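Local coordinates for protein alpha-fucosidase GH29 (PDB 4PSR) that hydrolyses alpha-L-fucosides, probably releasing alpha-1,6-linked fucose from the reducing-end N-acetylglucosamine of glycoprotein glycans, at residues S444-L450 with V486-D492; E412-L416 with F491-I495; V440-L445 with E463-S467; Y458-S462 with I473-S477. One frame throughout, in Å; residues are numbered along the deposited sequence.

Contact 1. Residues S444-L450 with V486-D492; sequences SLKSVEL and VLKLTFD
Leu-445 leans over the ring of Phe-491, its partner in a non-hydrogen-bonded antiparallel pair. Leu-445 CB lies 3.8 Å from Phe-491 CE1. CG, turned away from the backbone N (chi1 -179°), directs CD1 back across the pair. There Leu-445 CD1 makes a CH-pi contact 3.9 Å from the centroid of the Phe-491 ring, 18° off its normal. Leu-445 CD1 also meets Leu-489 CB (3.9 Å) and Thr-490 O (3.5 Å), while CD2 turns to Trp-464 of strand 464-466. Leu-445 and Leu-489 share this buried face with Val-448, Leu-450 and Leu-487. Just beyond, Lys-446 and Ser-447 both face Thr-490, a classic beta bulge: Thr-490 O takes a bond from Lys-446 N (2.8 Å) and a weak one from Ser-447 N (3.4 Å). The other face is polar. One water there joins Ser-447 OG, Thr-490 OG1, Glu-449 OE1 and Lys-488 O; a second links Glu-449 OE1 to Lys-488 NZ, which also forms a salt bridge with Glu-371. In the six-stranded antiparallel sheet of the C-terminal domain, strand 485-491 runs between 415-420 and 445-451, and 458-460 pairs with the far edge of 445-451.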
loop_
_atom_site.group_PDB
_atom_site.type_symbol
_atom_site.label_atom_id
_atom_site.label_comp_id
_atom_site.label_asym_id
_atom_site.label_seq_id
_atom_site.Cartn_x
_atom_site.Cartn_y
_atom_site.Cartn_z
ATOM N N SER A 444 28.382 -5.698 21.135
ATOM C CA SER A 444 28.426 -6.306 19.811
ATOM C C SER A 444 28.307 -5.307 18.659
ATOM O O SER A 444 28.322 -5.711 17.498
ATOM C CB SER A 444 27.320 -7.347 19.662
ATOM O OG SER A 444 26.054 -6.722 19.570
ATOM N N LEU A 445 28.192 -4.017 18.970
ATOM C CA LEU A 445 28.171 -3.008 17.912
ATOM C C LEU A 445 29.547 -2.770 17.271
ATOM O O LEU A 445 30.396 -2.086 17.836
ATOM C CB LEU A 445 27.572 -1.689 18.418
ATOM C CG LEU A 445 27.477 -0.571 17.371
ATOM C CD1 LEU A 445 26.623 -0.981 16.180
ATOM C CD2 LEU A 445 26.923 0.677 18.020
ATOM N N LYS A 446 29.713 -3.282 16.056
ATOM C CA LYS A 446 31.002 -3.317 15.363
ATOM C C LYS A 446 31.351 -2.098 14.549
ATOM O O LYS A 446 32.523 -1.744 14.421
ATOM C CB LYS A 446 31.008 -4.432 14.341
ATOM C CG LYS A 446 31.175 -5.817 14.874
ATOM C CD LYS A 446 31.903 -6.659 13.844
ATOM C CE LYS A 446 31.439 -6.438 12.382
ATOM N NZ LYS A 446 31.153 -7.735 11.728
ATOM N N SER A 447 30.351 -1.514 13.893
ATOM C CA SER A 447 30.590 -0.366 13.051
ATOM C C SER A 447 29.314 0.451 12.938
ATOM O O SER A 447 28.204 -0.093 12.999
ATOM C CB SER A 447 31.076 -0.769 11.655
ATOM O OG SER A 447 30.174 -1.637 10.996
ATOM N N VAL A 448 29.494 1.755 12.807
ATOM C CA VAL A 448 28.419 2.701 12.553
ATOM C C VAL A 448 28.899 3.524 11.363
ATOM O O VAL A 448 29.977 4.118 11.407
ATOM C CB VAL A 448 28.177 3.619 13.778
ATOM C CG1 VAL A 448 27.074 4.649 13.472
ATOM C CG2 VAL A 448 27.876 2.797 15.032
ATOM N N GLU A 449 28.120 3.568 10.289
ATOM C CA GLU A 449 28.526 4.196 9.045
ATOM C C GLU A 449 27.383 5.038 8.501
ATOM O O GLU A 449 26.214 4.663 8.616
ATOM C CB GLU A 449 28.869 3.148 7.992
ATOM C CG GLU A 449 29.934 2.138 8.420
ATOM C CD GLU A 449 30.066 1.013 7.420
ATOM O OE1 GLU A 449 29.150 0.157 7.334
ATOM O OE2 GLU A 449 31.090 0.985 6.710
ATOM N N LEU A 450 27.715 6.172 7.922
ATOM C CA LEU A 450 26.769 6.999 7.177
ATOM C C LEU A 450 26.818 6.672 5.699
ATOM O O LEU A 450 27.890 6.691 5.070
ATOM C CB LEU A 450 27.083 8.483 7.360
ATOM C CG LEU A 450 26.035 9.482 6.850
ATOM C CD1 LEU A 450 24.739 9.378 7.650
ATOM C CD2 LEU A 450 26.560 10.919 6.919
ATOM N N VAL A 486 20.906 8.157 6.067
ATOM C CA VAL A 486 20.887 6.798 6.573
ATOM C C VAL A 486 22.157 6.407 7.305
ATOM O O VAL A 486 23.257 6.453 6.734
ATOM C CB VAL A 486 20.647 5.764 5.427
ATOM C CG1 VAL A 486 20.533 4.352 5.971
ATOM C CG2 VAL A 486 19.411 6.091 4.601
ATOM N N LEU A 487 21.990 5.962 8.537
ATOM C CA LEU A 487 23.055 5.315 9.309
ATOM C C LEU A 487 22.905 3.801 9.227
ATOM O O LEU A 487 21.791 3.260 9.267
ATOM C CB LEU A 487 23.009 5.754 10.765
ATOM C CG LEU A 487 23.349 7.221 11.034
ATOM C CD1 LEU A 487 22.855 7.667 12.378
ATOM C CD2 LEU A 487 24.871 7.454 10.928
ATOM N N LYS A 488 24.040 3.110 9.146
ATOM C CA LYS A 488 24.072 1.648 9.058
ATOM C C LYS A 488 24.840 1.130 10.247
ATOM O O LYS A 488 26.035 1.461 10.399
ATOM C CB LYS A 488 24.724 1.204 7.748
ATOM C CG LYS A 488 24.922 -0.287 7.587
ATOM C CD LYS A 488 25.570 -0.598 6.251
ATOM C CE LYS A 488 25.723 -2.080 6.025
ATOM N NZ LYS A 488 26.342 -2.354 4.707
ATOM N N LEU A 489 24.189 0.347 11.090
ATOM C CA LEU A 489 24.785 -0.177 12.327
ATOM C C LEU A 489 24.938 -1.676 12.187
ATOM O O LEU A 489 23.970 -2.393 12.027
ATOM C CB LEU A 489 23.915 0.143 13.546
ATOM C CG LEU A 489 23.927 1.560 14.147
ATOM C CD1 LEU A 489 23.444 2.581 13.153
ATOM C CD2 LEU A 489 23.060 1.623 15.367
ATOM N N THR A 490 26.176 -2.158 12.221
ATOM C CA THR A 490 26.453 -3.581 12.072
ATOM C C THR A 490 26.816 -4.189 13.411
ATOM O O THR A 490 27.664 -3.653 14.141
ATOM C CB THR A 490 27.580 -3.812 11.067
ATOM O OG1 THR A 490 27.251 -3.237 9.792
ATOM C CG2 THR A 490 27.844 -5.314 10.903
ATOM N N PHE A 491 26.171 -5.298 13.727
ATOM C CA PHE A 491 26.356 -5.971 14.991
ATOM C C PHE A 491 26.962 -7.346 14.735
ATOM O O PHE A 491 26.742 -7.950 13.685
ATOM C CB PHE A 491 25.016 -6.140 15.706
ATOM C CG PHE A 491 24.408 -4.859 16.179
ATOM C CD1 PHE A 491 24.681 -4.377 17.442
ATOM C CD2 PHE A 491 23.546 -4.126 15.359
ATOM C CE1 PHE A 491 24.108 -3.188 17.897
ATOM C CE2 PHE A 491 22.970 -2.957 15.813
ATOM C CZ PHE A 491 23.255 -2.477 17.067
ATOM N N ASP A 492 27.795 -7.829 15.657
ATOM C CA ASP A 492 28.194 -9.233 15.595
ATOM C C ASP A 492 27.116 -10.057 16.220
ATOM O O ASP A 492 26.655 -9.769 17.334
ATOM C CB ASP A 492 29.478 -9.523 16.349
ATOM C CG ASP A 492 30.752 -9.292 15.469
ATOM O OD1 ASP A 492 30.674 -9.637 14.265
ATOM O OD2 ASP A 492 31.757 -8.803 15.986
HETATM O O HOH W 1 27.990 -0.460 9.680
HETATM O O HOH W 2 28.987 -1.591 5.321
#

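Contact 2. Residues E412-L416 with F491-I495; sequences EDDVL and FDGGI
Ile-495 and Asp-413 meet with their side chains crossed at about a right angle. Ile-495 CG1 stands opposite its own carbonyl carbon (chi1 -58°) and the chain runs on nearly extended, which carries CD1 across 412-416. Ile-495 CD1 lies 3.7 Å from Asp-413 OD1, 3.5 Å from Val-415 O and 4.0 Å from Leu-416 CB, so one methyl touches Asp-413, Val-415 and Leu-416, while CG1 rests against Asp-413 O. Phe-491 is turned differently: Asp-414 O lies in the plane of its ring, at the edge, and Leu-416 CB also approaches the edge, 4.3 Å from Phe-491 CE2. Neither residue stacks on the ring. Two backbone hydrogen bonds hold the two chains beside each other. Phe-491 N gives a nearly straight bond to Asp-414 O (2.9 Å, 168° at the hydrogen), and Ile-495 N reaches Asp-413 O at 3.0 Å. Between them the chain bends through Gly-493 and Gly-494, both with positive phi, and Gly-494 CA sits 3.3 Å from Asp-413 O. The carboxylate of Asp-414 turns to Asn-410, whose own OD1 receives Val-415 N. Asp-413 OD1 binds a Tris molecule, probably from the crystallisation liquor, and one water links Asp-413 OD2 to Ile-495 O. The chemistry is therefore divided: the backbone bonds and aliphatic contacts tie the exit from strand 485-491 to the entry of strand 415-420, whereas the carboxylates of Asp-413 and Asp-414 have polar partners in water and in side chains such as Asn-410.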
loop_
_atom_site.group_PDB
_atom_site.type_symbol
_atom_site.label_atom_id
_atom_site.label_comp_id
_atom_site.label_asym_id
_atom_site.label_seq_id
_atom_site.Cartn_x
_atom_site.Cartn_y
_atom_site.Cartn_z
ATOM N N GLU A 412 19.501 -10.967 7.377
ATOM C CA GLU A 412 20.343 -11.695 8.314
ATOM C C GLU A 412 20.182 -11.246 9.771
ATOM O O GLU A 412 20.672 -11.911 10.678
ATOM C CB GLU A 412 21.802 -11.571 7.887
ATOM C CG GLU A 412 22.120 -12.453 6.689
ATOM C CD GLU A 412 21.881 -13.932 6.991
ATOM O OE1 GLU A 412 22.327 -14.402 8.073
ATOM O OE2 GLU A 412 21.219 -14.607 6.163
ATOM N N ASP A 413 19.491 -10.119 9.987
ATOM C CA ASP A 413 19.181 -9.603 11.319
ATOM C C ASP A 413 20.411 -9.188 12.113
ATOM O O ASP A 413 20.402 -9.268 13.336
ATOM C CB ASP A 413 18.331 -10.594 12.120
ATOM C CG ASP A 413 17.516 -9.920 13.207
ATOM O OD1 ASP A 413 17.090 -8.751 13.030
ATOM O OD2 ASP A 413 17.267 -10.573 14.245
ATOM N N ASP A 414 21.440 -8.721 11.412
ATOM C CA ASP A 414 22.658 -8.185 12.049
ATOM C C ASP A 414 23.015 -6.776 11.613
ATOM O O ASP A 414 24.044 -6.247 12.046
ATOM C CB ASP A 414 23.881 -9.124 11.879
ATOM C CG ASP A 414 24.290 -9.344 10.430
ATOM O OD1 ASP A 414 23.747 -8.749 9.482
ATOM O OD2 ASP A 414 25.222 -10.155 10.206
ATOM N N VAL A 415 22.167 -6.146 10.785
ATOM C CA VAL A 415 22.363 -4.749 10.401
ATOM C C VAL A 415 21.055 -3.979 10.622
ATOM O O VAL A 415 19.985 -4.384 10.140
ATOM C CB VAL A 415 22.798 -4.579 8.937
ATOM C CG1 VAL A 415 22.842 -3.116 8.572
ATOM C CG2 VAL A 415 24.187 -5.215 8.695
ATOM N N LEU A 416 21.141 -2.906 11.396
ATOM C CA LEU A 416 20.011 -1.996 11.606
ATOM C C LEU A 416 20.291 -0.717 10.857
ATOM O O LEU A 416 21.336 -0.080 11.043
ATOM C CB LEU A 416 19.846 -1.705 13.095
ATOM C CG LEU A 416 18.650 -0.851 13.561
ATOM C CD1 LEU A 416 17.293 -1.573 13.318
ATOM C CD2 LEU A 416 18.817 -0.437 15.023
ATOM N N PHE A 491 26.171 -5.298 13.727
ATOM C CA PHE A 491 26.356 -5.971 14.991
ATOM C C PHE A 491 26.962 -7.346 14.735
ATOM O O PHE A 491 26.742 -7.950 13.685
ATOM C CB PHE A 491 25.016 -6.140 15.706
ATOM C CG PHE A 491 24.408 -4.859 16.179
ATOM C CD1 PHE A 491 24.681 -4.377 17.442
ATOM C CD2 PHE A 491 23.546 -4.126 15.359
ATOM C CE1 PHE A 491 24.108 -3.188 17.897
ATOM C CE2 PHE A 491 22.970 -2.957 15.813
ATOM C CZ PHE A 491 23.255 -2.477 17.067
ATOM N N ASP A 492 27.795 -7.829 15.657
ATOM C CA ASP A 492 28.194 -9.233 15.595
ATOM C C ASP A 492 27.116 -10.057 16.220
ATOM O O ASP A 492 26.655 -9.769 17.334
ATOM C CB ASP A 492 29.478 -9.523 16.349
ATOM C CG ASP A 492 30.752 -9.292 15.469
ATOM O OD1 ASP A 492 30.674 -9.637 14.265
ATOM O OD2 ASP A 492 31.757 -8.803 15.986
ATOM N N GLY A 493 26.693 -11.076 15.491
ATOM C CA GLY A 493 25.732 -12.047 15.986
ATOM C C GLY A 493 24.299 -11.617 16.296
ATOM O O GLY A 493 23.601 -12.295 17.055
ATOM N N GLY A 494 23.856 -10.496 15.740
ATOM C CA GLY A 494 22.447 -10.148 15.773
ATOM C C GLY A 494 22.140 -8.846 16.483
ATOM O O GLY A 494 22.815 -8.471 17.443
ATOM N N ILE A 495 21.110 -8.147 16.013
ATOM C CA ILE A 495 20.722 -6.899 16.638
ATOM C C ILE A 495 20.149 -7.160 18.033
ATOM O O ILE A 495 19.311 -8.056 18.214
ATOM C CB ILE A 495 19.640 -6.167 15.779
ATOM C CG1 ILE A 495 20.163 -5.911 14.370
ATOM C CG2 ILE A 495 19.220 -4.856 16.426
ATOM C CD1 ILE A 495 19.040 -5.668 13.307
HETATM O O HOH W 3 17.119 -9.348 16.903
#

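Contact 3. Residues V440-L445 with E463-S467; sequences VDLESL and EWEQS
Leu-442 and Leu-445 pack on the indole of Trp-464 in a largely apolar contact between a type I turn, Leu-442 to Leu-445, and strand 464-466 at the edge of the three-stranded sheet. Leu-445 and Trp-464 come from opposite directions. Leu-445 CD2 sits over one face of the six-membered ring, 3.9 Å from its centroid and 19° off the normal, nearer the rim than the middle; its closest ring atom is Trp-464 CZ2, at 3.7 Å. Leu-442 CD1 reaches Trp-464 CZ3 at 3.9 Å. Trp-464 is modelled in two conformers, so these ring contacts belong to the one described and may not hold for the other. The polar grip comes from Gln-466. Its CG points away from the backbone N (chi1 -172°) and the chain stays extended, so the amide reaches the chain just before the turn, where Gln-466 NE2 donates to Val-440 O at 2.9 Å; the acceptor lies close to the amide plane, though the donor is tilted from the carbonyl plane. NE2 also bonds Leu-434 O. OE1 accepts from a water that itself accepts a hydrogen bond from Leu-442 N. The amide end of Gln-466 lies against CG and CD1 of Leu-442, the two side chains crossing at a slant. The turn is held from within by Leu-445 N to Leu-442 O (3.0 Å), and Asp-441 OD1 accepts from Glu-443 N in an Asx turn. Leu-442 and Leu-445 also touch Phe-491 of strand 485-491, and Leu-442 and Trp-464 both touch Leu-471 of strand 471-474, which pairs with 464-466.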
loop_
_atom_site.group_PDB
_atom_site.type_symbol
_atom_site.label_atom_id
_atom_site.label_comp_id
_atom_site.label_asym_id
_atom_site.label_seq_id
_atom_site.Cartn_x
_atom_site.Cartn_y
_atom_site.Cartn_z
ATOM N N VAL A 440 19.866 -2.342 26.511
ATOM C CA VAL A 440 20.597 -2.814 25.349
ATOM C C VAL A 440 22.109 -2.838 25.616
ATOM O O VAL A 440 22.681 -1.844 26.059
ATOM C CB VAL A 440 20.249 -1.901 24.140
ATOM C CG1 VAL A 440 21.328 -1.890 23.088
ATOM C CG2 VAL A 440 18.911 -2.339 23.527
ATOM N N ASP A 441 22.741 -3.982 25.355
ATOM C CA ASP A 441 24.195 -4.120 25.475
ATOM C C ASP A 441 24.800 -3.898 24.105
ATOM O O ASP A 441 24.507 -4.632 23.166
ATOM C CB ASP A 441 24.567 -5.511 25.997
ATOM C CG ASP A 441 26.032 -5.615 26.436
ATOM O OD1 ASP A 441 26.924 -5.001 25.796
ATOM O OD2 ASP A 441 26.286 -6.328 27.429
ATOM N N LEU A 442 25.637 -2.872 23.988
ATOM C CA LEU A 442 26.249 -2.526 22.715
ATOM C C LEU A 442 27.659 -3.097 22.500
ATOM O O LEU A 442 28.371 -2.670 21.591
ATOM C CB LEU A 442 26.266 -1.007 22.518
ATOM C CG LEU A 442 24.901 -0.328 22.321
ATOM C CD1 LEU A 442 25.122 1.168 22.145
ATOM C CD2 LEU A 442 24.145 -0.880 21.106
ATOM N N GLU A 443 28.027 -4.092 23.307
ATOM C CA GLU A 443 29.332 -4.740 23.152
ATOM C C GLU A 443 29.492 -5.260 21.728
ATOM O O GLU A 443 30.571 -5.235 21.167
ATOM C CB GLU A 443 29.504 -5.897 24.146
ATOM C CG GLU A 443 28.564 -7.074 23.903
ATOM C CD GLU A 443 28.697 -8.167 24.949
ATOM O OE1 GLU A 443 29.728 -8.200 25.659
ATOM O OE2 GLU A 443 27.767 -8.993 25.061
ATOM N N SER A 444 28.382 -5.698 21.135
ATOM C CA SER A 444 28.426 -6.306 19.811
ATOM C C SER A 444 28.307 -5.307 18.659
ATOM O O SER A 444 28.322 -5.711 17.498
ATOM C CB SER A 444 27.320 -7.347 19.662
ATOM O OG SER A 444 26.054 -6.722 19.570
ATOM N N LEU A 445 28.192 -4.017 18.970
ATOM C CA LEU A 445 28.171 -3.008 17.912
ATOM C C LEU A 445 29.547 -2.770 17.271
ATOM O O LEU A 445 30.396 -2.086 17.836
ATOM C CB LEU A 445 27.572 -1.689 18.418
ATOM C CG LEU A 445 27.477 -0.571 17.371
ATOM C CD1 LEU A 445 26.623 -0.981 16.180
ATOM C CD2 LEU A 445 26.923 0.677 18.020
ATOM N N GLU A 463 32.538 8.768 16.592
ATOM C CA GLU A 463 32.164 9.076 17.965
ATOM C C GLU A 463 30.715 8.702 18.252
ATOM O O GLU A 463 29.806 9.142 17.547
ATOM C CB GLU A 463 32.348 10.566 18.258
ATOM C CG GLU A 463 33.591 11.203 17.663
ATOM C CD GLU A 463 33.623 12.708 17.887
ATOM O OE1 GLU A 463 32.991 13.177 18.859
ATOM O OE2 GLU A 463 34.267 13.421 17.087
ATOM N N TRP A 464 30.525 7.867 19.268
ATOM C CA TRP A 464 29.202 7.567 19.822
ATOM C C TRP A 464 29.308 7.105 21.280
ATOM O O TRP A 464 30.283 6.452 21.660
ATOM C CB TRP A 464 28.442 6.533 18.969
ATOM C CG TRP A 464 29.128 5.198 18.766
ATOM C CD1 TRP A 464 29.864 4.812 17.681
ATOM C CD2 TRP A 464 29.110 4.069 19.656
ATOM N NE1 TRP A 464 30.314 3.523 17.845
ATOM C CE2 TRP A 464 29.860 3.043 19.046
ATOM C CE3 TRP A 464 28.532 3.825 20.909
ATOM C CZ2 TRP A 464 30.056 1.801 19.647
ATOM C CZ3 TRP A 464 28.724 2.589 21.501
ATOM C CH2 TRP A 464 29.480 1.592 20.866
ATOM N N GLU A 465 28.325 7.484 22.096
ATOM C CA GLU A 465 28.281 7.114 23.501
ATOM C C GLU A 465 26.866 6.681 23.782
ATOM O O GLU A 465 25.945 7.184 23.148
ATOM C CB GLU A 465 28.574 8.307 24.425
ATOM C CG GLU A 465 29.967 8.877 24.387
ATOM C CD GLU A 465 31.019 7.948 24.963
ATOM O OE1 GLU A 465 30.702 7.079 25.823
ATOM O OE2 GLU A 465 32.180 8.101 24.539
ATOM N N GLN A 466 26.700 5.788 24.751
ATOM C CA GLN A 466 25.394 5.298 25.174
ATOM C C GLN A 466 25.014 5.909 26.516
ATOM O O GLN A 466 25.562 5.535 27.551
ATOM C CB GLN A 466 25.408 3.768 25.284
ATOM C CG GLN A 466 24.045 3.160 25.525
ATOM C CD GLN A 466 24.092 1.685 25.836
ATOM O OE1 GLN A 466 24.976 1.209 26.556
ATOM N NE2 GLN A 466 23.122 0.947 25.303
ATOM N N SER A 467 24.076 6.847 26.497
ATOM C CA SER A 467 23.498 7.386 27.719
ATOM C C SER A 467 22.303 6.540 28.136
ATOM O O SER A 467 21.915 5.613 27.403
ATOM C CB SER A 467 23.077 8.849 27.499
ATOM O OG SER A 467 22.035 8.972 26.519
HETATM O O HOH W 4 26.252 -1.152 26.315
#

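Contact 4. Residues Y458-S462 with I473-S477; sequences YVKVS and ITLPS
Val-461 drives its two methyls against different parts of 473-477, and the packing is tightest at CG1. With CG1 pointing away from the backbone N (chi1 175°), Val-461 CG1 is pressed to 3.5 Å from Ile-473 CG2, closer than usual for two carbons, the side chains crossing at about a right angle; it also lies 3.3 Å from Thr-474 O. Val-461 CG2 takes the gentler side and meets Pro-476 CD at 3.8 Å. Val-461 and Ile-473 are buried, and both touch Leu-487 of strand 485-491. Here the chain passes from one sheet of the C-terminal domain to the other: strand 458-460 is an edge of the six-stranded sheet, whereas Ile-473 and Thr-474 close the middle strand of the three-stranded one, and the hydrophobic layer lies between the two, as in a beta sandwich. Toward solvent the contact slackens. Exposed Val-459 meets the proline ring obliquely, its CG1 3.9 Å from Pro-476 CB, and the same CB lies 3.9 Å from Lys-460 O. Beyond Val-461 the backbones are joined through water: one molecule accepts a hydrogen bond from Ser-462 N (2.9 Å) and donates one to Thr-474 O (2.7 Å), so this carbonyl has a polar partner as well as the methyl pressed on it. Lys-460 points away from 473-477 and its chain is extended.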
loop_
_atom_site.group_PDB
_atom_site.type_symbol
_atom_site.label_atom_id
_atom_site.label_comp_id
_atom_site.label_asym_id
_atom_site.label_seq_id
_atom_site.Cartn_x
_atom_site.Cartn_y
_atom_site.Cartn_z
ATOM N N TYR A 458 30.383 4.493 2.034
ATOM C CA TYR A 458 30.162 4.561 3.469
ATOM C C TYR A 458 31.199 5.436 4.115
ATOM O O TYR A 458 32.394 5.267 3.886
ATOM C CB TYR A 458 30.231 3.198 4.110
ATOM C CG TYR A 458 29.290 2.232 3.487
ATOM C CD1 TYR A 458 27.921 2.266 3.779
ATOM C CD2 TYR A 458 29.740 1.274 2.599
ATOM C CE1 TYR A 458 27.062 1.363 3.205
ATOM C CE2 TYR A 458 28.879 0.375 2.025
ATOM C CZ TYR A 458 27.537 0.426 2.331
ATOM O OH TYR A 458 26.702 -0.493 1.743
ATOM N N VAL A 459 30.731 6.361 4.936
ATOM C CA VAL A 459 31.606 7.270 5.662
ATOM C C VAL A 459 31.508 6.866 7.123
ATOM O O VAL A 459 30.443 6.920 7.708
ATOM C CB VAL A 459 31.204 8.732 5.433
ATOM C CG1 VAL A 459 32.131 9.676 6.194
ATOM C CG2 VAL A 459 31.225 9.066 3.941
ATOM N N LYS A 460 32.612 6.396 7.704
ATOM C CA LYS A 460 32.619 5.958 9.086
ATOM C C LYS A 460 32.225 7.071 10.056
ATOM O O LYS A 460 32.588 8.228 9.882
ATOM C CB LYS A 460 33.996 5.378 9.478
ATOM C CG LYS A 460 34.106 5.010 10.957
ATOM C CD LYS A 460 35.379 4.249 11.277
ATOM C CE LYS A 460 35.599 4.150 12.790
ATOM N NZ LYS A 460 36.778 3.313 13.170
ATOM N N VAL A 461 31.419 6.679 11.038
ATOM C CA VAL A 461 31.079 7.469 12.208
ATOM C C VAL A 461 32.010 7.020 13.337
ATOM O O VAL A 461 32.021 5.846 13.721
ATOM C CB VAL A 461 29.617 7.196 12.647
ATOM C CG1 VAL A 461 29.301 7.915 13.930
ATOM C CG2 VAL A 461 28.625 7.604 11.557
ATOM N N SER A 462 32.791 7.949 13.876
ATOM C CA SER A 462 33.800 7.594 14.870
ATOM C C SER A 462 33.320 7.728 16.308
ATOM O O SER A 462 33.667 6.899 17.151
ATOM C CB SER A 462 35.048 8.461 14.681
ATOM O OG SER A 462 35.644 8.232 13.414
ATOM N N ILE A 473 24.890 9.425 18.662
ATOM C CA ILE A 473 25.803 9.288 17.539
ATOM C C ILE A 473 26.187 10.665 16.982
ATOM O O ILE A 473 25.325 11.451 16.590
ATOM C CB ILE A 473 25.144 8.466 16.412
ATOM C CG1 ILE A 473 24.719 7.088 16.942
ATOM C CG2 ILE A 473 26.076 8.333 15.224
ATOM C CD1 ILE A 473 23.881 6.235 15.941
ATOM N N THR A 474 27.486 10.941 16.923
ATOM C CA THR A 474 27.993 12.176 16.324
ATOM C C THR A 474 28.278 11.975 14.847
ATOM O O THR A 474 29.069 11.119 14.461
ATOM C CB THR A 474 29.276 12.618 17.028
ATOM O OG1 THR A 474 28.963 12.912 18.392
ATOM C CG2 THR A 474 29.859 13.861 16.373
ATOM N N LEU A 475 27.631 12.767 14.005
ATOM C CA LEU A 475 27.728 12.553 12.569
ATOM C C LEU A 475 29.045 13.068 11.994
ATOM O O LEU A 475 29.591 14.052 12.497
ATOM C CB LEU A 475 26.559 13.238 11.860
ATOM C CG LEU A 475 25.172 12.666 12.189
ATOM C CD1 LEU A 475 24.105 13.562 11.586
ATOM C CD2 LEU A 475 25.041 11.249 11.655
ATOM N N PRO A 476 29.531 12.421 10.917
ATOM C CA PRO A 476 30.653 12.962 10.140
ATOM C C PRO A 476 30.169 14.117 9.281
ATOM O O PRO A 476 29.024 14.583 9.422
ATOM C CB PRO A 476 31.096 11.768 9.280
ATOM C CG PRO A 476 29.814 10.976 9.062
ATOM C CD PRO A 476 29.051 11.138 10.366
ATOM N N SER A 477 31.037 14.586 8.396
ATOM C CA SER A 477 30.699 15.676 7.498
ATOM C C SER A 477 29.498 15.314 6.620
ATOM O O SER A 477 29.412 14.212 6.065
ATOM C CB SER A 477 31.918 16.041 6.641
ATOM O OG SER A 477 31.568 16.921 5.585
HETATM O O HOH W 5 31.689 10.544 14.324
#

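Contacts 1 and 2 hold strand 485-491 to its two sheet neighbours and share Phe-491: its face takes Leu-445 in contact 1, and its edge lies by Asp-414 O and Leu-416 in contact 2. Contact 1 is the main-chain ladder, with a buried apolar face and a polar one; contact 2 keeps only two backbone bonds where the strands meet turns. Contacts 3 and 4 join the six-stranded sheet and its turns to the three-stranded one. Both have a bridging water, but only contact 3 has a direct hydrogen bond, from a side-chain amide to a backbone carbonyl. In contact 4 buried Val-461 and Ile-473 contrast with exposed Val-459 and Lys-460; contacts 2 and 3 mix buried and partly exposed residues.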